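Local structure of excinuclease ABC, subunit A. (Deinococcus radiodurans, 2VF7) at residues 442-454 / 463-475. The protein binds DNA, zinc and ATP as a UvrA-family member of the ABC superfamily, and probably takes part in damage recognition during DNA excision repair. The protein carries 1 engineered substitution. Residues are numbered along the deposited sequence; the frame is centred on the assembly and turned at random. Where two conformers were deposited one is given.
Sequences DVIRRADWLVDVG and EILYSGPPEGLKH
Trp449 lays its indole across Gly468, whose CA sits over the centre of the six-membered ring, 3.4 Å from the centroid, in a CH-pi contact. The ring reaches back over the neighbouring strand because its CG stands opposite the backbone N (chi1 -171°), and NE1 donates to Ser467 OG at 2.8 Å along a bent path (139°), the hydroxyl lying slightly out of the ring plane. Ser467 OG is also hydrogen-bonded to Lys32 O, and Phe15 meets the indole edge-to-face. With an alanine at Trp449 the NE1 donor is gone, and Ser467 OG would probably keep Lys32 O but turn more freely, with a gap over Gly468. Tyr466 OH donates to Pro469 O on a lone pair in the carbonyl plane; the same oxygen also accepts from Gly472 N.

Beneath, strands 449-453 and 466-468 pair antiparallel (175°). Leu450 and Gly468 exchange two backbone hydrogen bonds; at Asp452 a classic beta bulge sets Leu465 and Tyr466 against one residue, Leu465 N reaching Asp452 O at 2.7 Å while Asp452 N donates to Tyr466 O. The Leu450 and Leu473 side chains cross at about a right angle, CD2 to CD2 3.9 Å, and Leu450 CD2 also touches Pro470. Over the other face Ile464 CD1 lies against Val451 CG1 and Val453 CG2, 4.1 Å from the latter.

Strand 464-468 is the outer strand of the sheet within this chain, with 449-453 next to it, hydrogen-bonded to strand 38-42; the side chain of Val453 lies about 6 Å from the first ADP. The buried Asp452 carboxylate is satisfied by hydroxyls, OD2 by Thr42 and Thr481 and OD1 by Ser479, while Leu465 CD1 packs against OD1 at 3.5 Å. Backbone hydrogen bonds and the bulge thus set the register, and the carboxylate probably joins the hairpin to its neighbours beside the P-loop.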
# COMPACT_ATOMS: atom_id res chain seq x y z
N ASP A 442 -22.12 -32.10 -4.36
CA ASP A 442 -23.30 -31.29 -4.67
C ASP A 442 -22.99 -29.98 -5.41
O ASP A 442 -23.79 -29.54 -6.23
CB ASP A 442 -24.09 -30.98 -3.40
CG ASP A 442 -25.22 -31.96 -3.17
OD1 ASP A 442 -26.23 -31.85 -3.90
OD2 ASP A 442 -25.09 -32.82 -2.27
N VAL A 443 -21.84 -29.37 -5.10
CA VAL A 443 -21.38 -28.16 -5.79
C VAL A 443 -20.72 -28.51 -7.12
O VAL A 443 -21.11 -27.99 -8.17
CB VAL A 443 -20.42 -27.30 -4.93
CG1 VAL A 443 -19.90 -26.09 -5.76
CG2 VAL A 443 -21.09 -26.84 -3.62
N ILE A 444 -19.71 -29.39 -7.07
CA ILE A 444 -19.09 -29.93 -8.28
C ILE A 444 -20.13 -30.25 -9.37
O ILE A 444 -19.96 -29.84 -10.52
CB ILE A 444 -18.22 -31.17 -7.96
CG1 ILE A 444 -17.12 -30.80 -6.96
CG2 ILE A 444 -17.59 -31.74 -9.22
CD1 ILE A 444 -16.48 -31.98 -6.28
N ARG A 445 -21.20 -30.94 -9.00
CA ARG A 445 -22.29 -31.32 -9.93
C ARG A 445 -23.02 -30.13 -10.59
O ARG A 445 -23.56 -30.26 -11.68
CB ARG A 445 -23.30 -32.19 -9.18
CG ARG A 445 -24.02 -33.24 -10.01
CD ARG A 445 -24.80 -34.23 -9.10
NE ARG A 445 -24.09 -35.49 -8.87
CZ ARG A 445 -23.73 -35.98 -7.68
NH1 ARG A 445 -24.03 -35.33 -6.56
NH2 ARG A 445 -23.08 -37.14 -7.63
N ARG A 446 -23.02 -28.97 -9.95
CA ARG A 446 -23.80 -27.83 -10.46
C ARG A 446 -22.95 -26.79 -11.21
O ARG A 446 -23.47 -25.79 -11.74
CB ARG A 446 -24.61 -27.20 -9.33
CG ARG A 446 -25.75 -28.11 -8.84
CD ARG A 446 -27.04 -27.88 -9.62
NE ARG A 446 -27.52 -26.52 -9.36
CZ ARG A 446 -28.44 -26.21 -8.45
NH1 ARG A 446 -29.01 -27.16 -7.72
NH2 ARG A 446 -28.80 -24.94 -8.29
N ALA A 447 -21.65 -27.03 -11.27
CA ALA A 447 -20.70 -26.12 -11.86
C ALA A 447 -20.78 -26.07 -13.39
O ALA A 447 -21.10 -27.08 -14.02
CB ALA A 447 -19.28 -26.48 -11.41
N ASP A 448 -20.49 -24.90 -13.96
CA ASP A 448 -20.49 -24.70 -15.41
C ASP A 448 -19.32 -25.46 -16.04
O ASP A 448 -19.45 -26.04 -17.12
CB ASP A 448 -20.39 -23.20 -15.74
CG ASP A 448 -21.63 -22.39 -15.29
OD1 ASP A 448 -21.48 -21.30 -14.68
OD2 ASP A 448 -22.76 -22.83 -15.57
N TRP A 449 -18.18 -25.47 -15.36
CA TRP A 449 -16.95 -26.05 -15.86
C TRP A 449 -16.18 -26.64 -14.67
O TRP A 449 -16.34 -26.18 -13.52
CB TRP A 449 -16.14 -24.94 -16.53
CG TRP A 449 -14.90 -25.31 -17.33
CD1 TRP A 449 -13.62 -25.38 -16.86
CD2 TRP A 449 -14.81 -25.55 -18.75
NE1 TRP A 449 -12.75 -25.69 -17.88
CE2 TRP A 449 -13.46 -25.78 -19.05
CE3 TRP A 449 -15.76 -25.61 -19.78
CZ2 TRP A 449 -13.02 -26.08 -20.34
CZ3 TRP A 449 -15.32 -25.91 -21.06
CH2 TRP A 449 -13.96 -26.15 -21.33
N LEU A 450 -15.35 -27.65 -14.93
CA LEU A 450 -14.50 -28.17 -13.86
C LEU A 450 -13.10 -28.56 -14.30
O LEU A 450 -12.90 -29.05 -15.39
CB LEU A 450 -15.22 -29.30 -13.11
CG LEU A 450 -14.97 -30.77 -13.35
CD1 LEU A 450 -13.63 -31.21 -12.77
CD2 LEU A 450 -16.11 -31.53 -12.69
N VAL A 451 -12.13 -28.30 -13.43
CA VAL A 451 -10.74 -28.67 -13.66
C VAL A 451 -10.29 -29.72 -12.63
O VAL A 451 -10.14 -29.40 -11.44
CB VAL A 451 -9.81 -27.44 -13.56
CG1 VAL A 451 -8.42 -27.78 -14.07
CG2 VAL A 451 -10.40 -26.23 -14.31
N ASP A 452 -10.09 -30.96 -13.09
CA ASP A 452 -9.67 -32.06 -12.20
C ASP A 452 -8.17 -32.26 -12.29
O ASP A 452 -7.62 -32.53 -13.37
CB ASP A 452 -10.43 -33.37 -12.50
CG ASP A 452 -10.44 -34.33 -11.30
OD1 ASP A 452 -10.03 -35.52 -11.47
OD2 ASP A 452 -10.86 -33.92 -10.19
N VAL A 453 -7.53 -32.15 -11.13
CA VAL A 453 -6.07 -32.10 -11.03
C VAL A 453 -5.48 -33.41 -10.45
O VAL A 453 -5.98 -33.96 -9.46
CB VAL A 453 -5.61 -30.86 -10.19
CG1 VAL A 453 -4.13 -30.88 -9.96
CG2 VAL A 453 -5.99 -29.56 -10.88
N GLY A 454 -4.42 -33.89 -11.11
CA GLY A 454 -3.50 -34.92 -10.64
C GLY A 454 -4.14 -36.27 -10.53
O GLY A 454 -5.34 -36.37 -10.19
N GLU A 463 -1.04 -32.85 -12.47
CA GLU A 463 -1.47 -32.79 -13.89
C GLU A 463 -2.98 -32.62 -14.08
O GLU A 463 -3.77 -32.80 -13.15
CB GLU A 463 -0.93 -33.96 -14.70
CG GLU A 463 -0.83 -35.25 -13.95
CD GLU A 463 0.30 -36.13 -14.47
OE1 GLU A 463 0.93 -35.78 -15.48
OE2 GLU A 463 0.56 -37.18 -13.85
N ILE A 464 -3.37 -32.23 -15.29
CA ILE A 464 -4.77 -31.91 -15.57
C ILE A 464 -5.38 -33.15 -16.15
O ILE A 464 -4.96 -33.62 -17.20
CB ILE A 464 -4.92 -30.70 -16.58
CG1 ILE A 464 -4.18 -29.44 -16.08
CG2 ILE A 464 -6.38 -30.41 -16.90
CD1 ILE A 464 -4.50 -29.04 -14.66
N LEU A 465 -6.35 -33.70 -15.44
CA LEU A 465 -7.04 -34.89 -15.92
C LEU A 465 -8.15 -34.50 -16.87
O LEU A 465 -8.44 -35.20 -17.86
CB LEU A 465 -7.59 -35.70 -14.75
CG LEU A 465 -6.61 -35.98 -13.60
CD1 LEU A 465 -7.19 -37.05 -12.70
CD2 LEU A 465 -5.22 -36.37 -14.10
N TYR A 466 -8.78 -33.36 -16.58
CA TYR A 466 -9.94 -32.89 -17.31
C TYR A 466 -10.12 -31.39 -17.17
O TYR A 466 -9.91 -30.84 -16.11
CB TYR A 466 -11.20 -33.64 -16.82
CG TYR A 466 -12.47 -33.30 -17.58
CD1 TYR A 466 -12.61 -33.67 -18.91
CD2 TYR A 466 -13.52 -32.61 -16.95
CE1 TYR A 466 -13.75 -33.36 -19.60
CE2 TYR A 466 -14.67 -32.29 -17.64
CZ TYR A 466 -14.78 -32.68 -18.98
OH TYR A 466 -15.90 -32.39 -19.73
N SER A 467 -10.46 -30.72 -18.27
CA SER A 467 -11.00 -29.36 -18.23
C SER A 467 -12.21 -29.30 -19.16
O SER A 467 -12.07 -29.34 -20.37
CB SER A 467 -9.92 -28.34 -18.63
OG SER A 467 -10.36 -26.99 -18.47
N GLY A 468 -13.41 -29.24 -18.58
CA GLY A 468 -14.65 -29.14 -19.35
C GLY A 468 -15.85 -29.18 -18.41
O GLY A 468 -15.67 -29.27 -17.20
N PRO A 469 -17.08 -29.12 -18.97
CA PRO A 469 -18.31 -29.32 -18.18
C PRO A 469 -18.25 -30.62 -17.38
O PRO A 469 -17.65 -31.59 -17.83
CB PRO A 469 -19.40 -29.43 -19.26
CG PRO A 469 -18.86 -28.69 -20.42
CD PRO A 469 -17.37 -28.87 -20.39
N PRO A 470 -18.88 -30.66 -16.18
CA PRO A 470 -18.87 -31.87 -15.34
C PRO A 470 -19.21 -33.19 -16.03
O PRO A 470 -18.56 -34.19 -15.76
CB PRO A 470 -19.90 -31.54 -14.26
CG PRO A 470 -19.76 -30.06 -14.10
CD PRO A 470 -19.60 -29.55 -15.52
N GLU A 471 -20.19 -33.19 -16.93
CA GLU A 471 -20.69 -34.43 -17.54
C GLU A 471 -19.66 -35.21 -18.36
O GLU A 471 -19.82 -36.42 -18.56
CB GLU A 471 -21.95 -34.15 -18.38
CG GLU A 471 -23.21 -33.85 -17.56
CD GLU A 471 -23.89 -35.10 -17.01
OE1 GLU A 471 -24.38 -35.94 -17.81
OE2 GLU A 471 -23.93 -35.25 -15.76
N GLY A 472 -18.62 -34.53 -18.83
CA GLY A 472 -17.57 -35.17 -19.63
C GLY A 472 -16.48 -35.84 -18.81
O GLY A 472 -15.60 -36.49 -19.37
N LEU A 473 -16.54 -35.67 -17.49
CA LEU A 473 -15.62 -36.35 -16.57
C LEU A 473 -15.96 -37.85 -16.53
O LEU A 473 -15.17 -38.69 -16.10
CB LEU A 473 -15.73 -35.70 -15.19
CG LEU A 473 -14.70 -35.97 -14.08
CD1 LEU A 473 -13.30 -35.52 -14.46
CD2 LEU A 473 -15.14 -35.28 -12.81
N LYS A 474 -17.16 -38.16 -17.00
CA LYS A 474 -17.68 -39.51 -17.06
C LYS A 474 -16.89 -40.37 -18.05
O LYS A 474 -17.04 -41.59 -18.07
CB LYS A 474 -19.17 -39.41 -17.42
CG LYS A 474 -19.93 -40.70 -17.64
CD LYS A 474 -21.43 -40.53 -17.37
CE LYS A 474 -22.00 -39.19 -17.85
NZ LYS A 474 -23.34 -38.94 -17.24
N HIS A 475 -16.02 -39.73 -18.84
CA HIS A 475 -15.22 -40.44 -19.84
C HIS A 475 -13.72 -40.49 -19.52
O HIS A 475 -12.91 -40.91 -20.35
CB HIS A 475 -15.43 -39.82 -21.23
CG HIS A 475 -16.85 -39.84 -21.70
ND1 HIS A 475 -17.58 -38.68 -21.90
CD2 HIS A 475 -17.68 -40.86 -22.02
CE1 HIS A 475 -18.79 -39.00 -22.32
NE2 HIS A 475 -18.88 -40.32 -22.40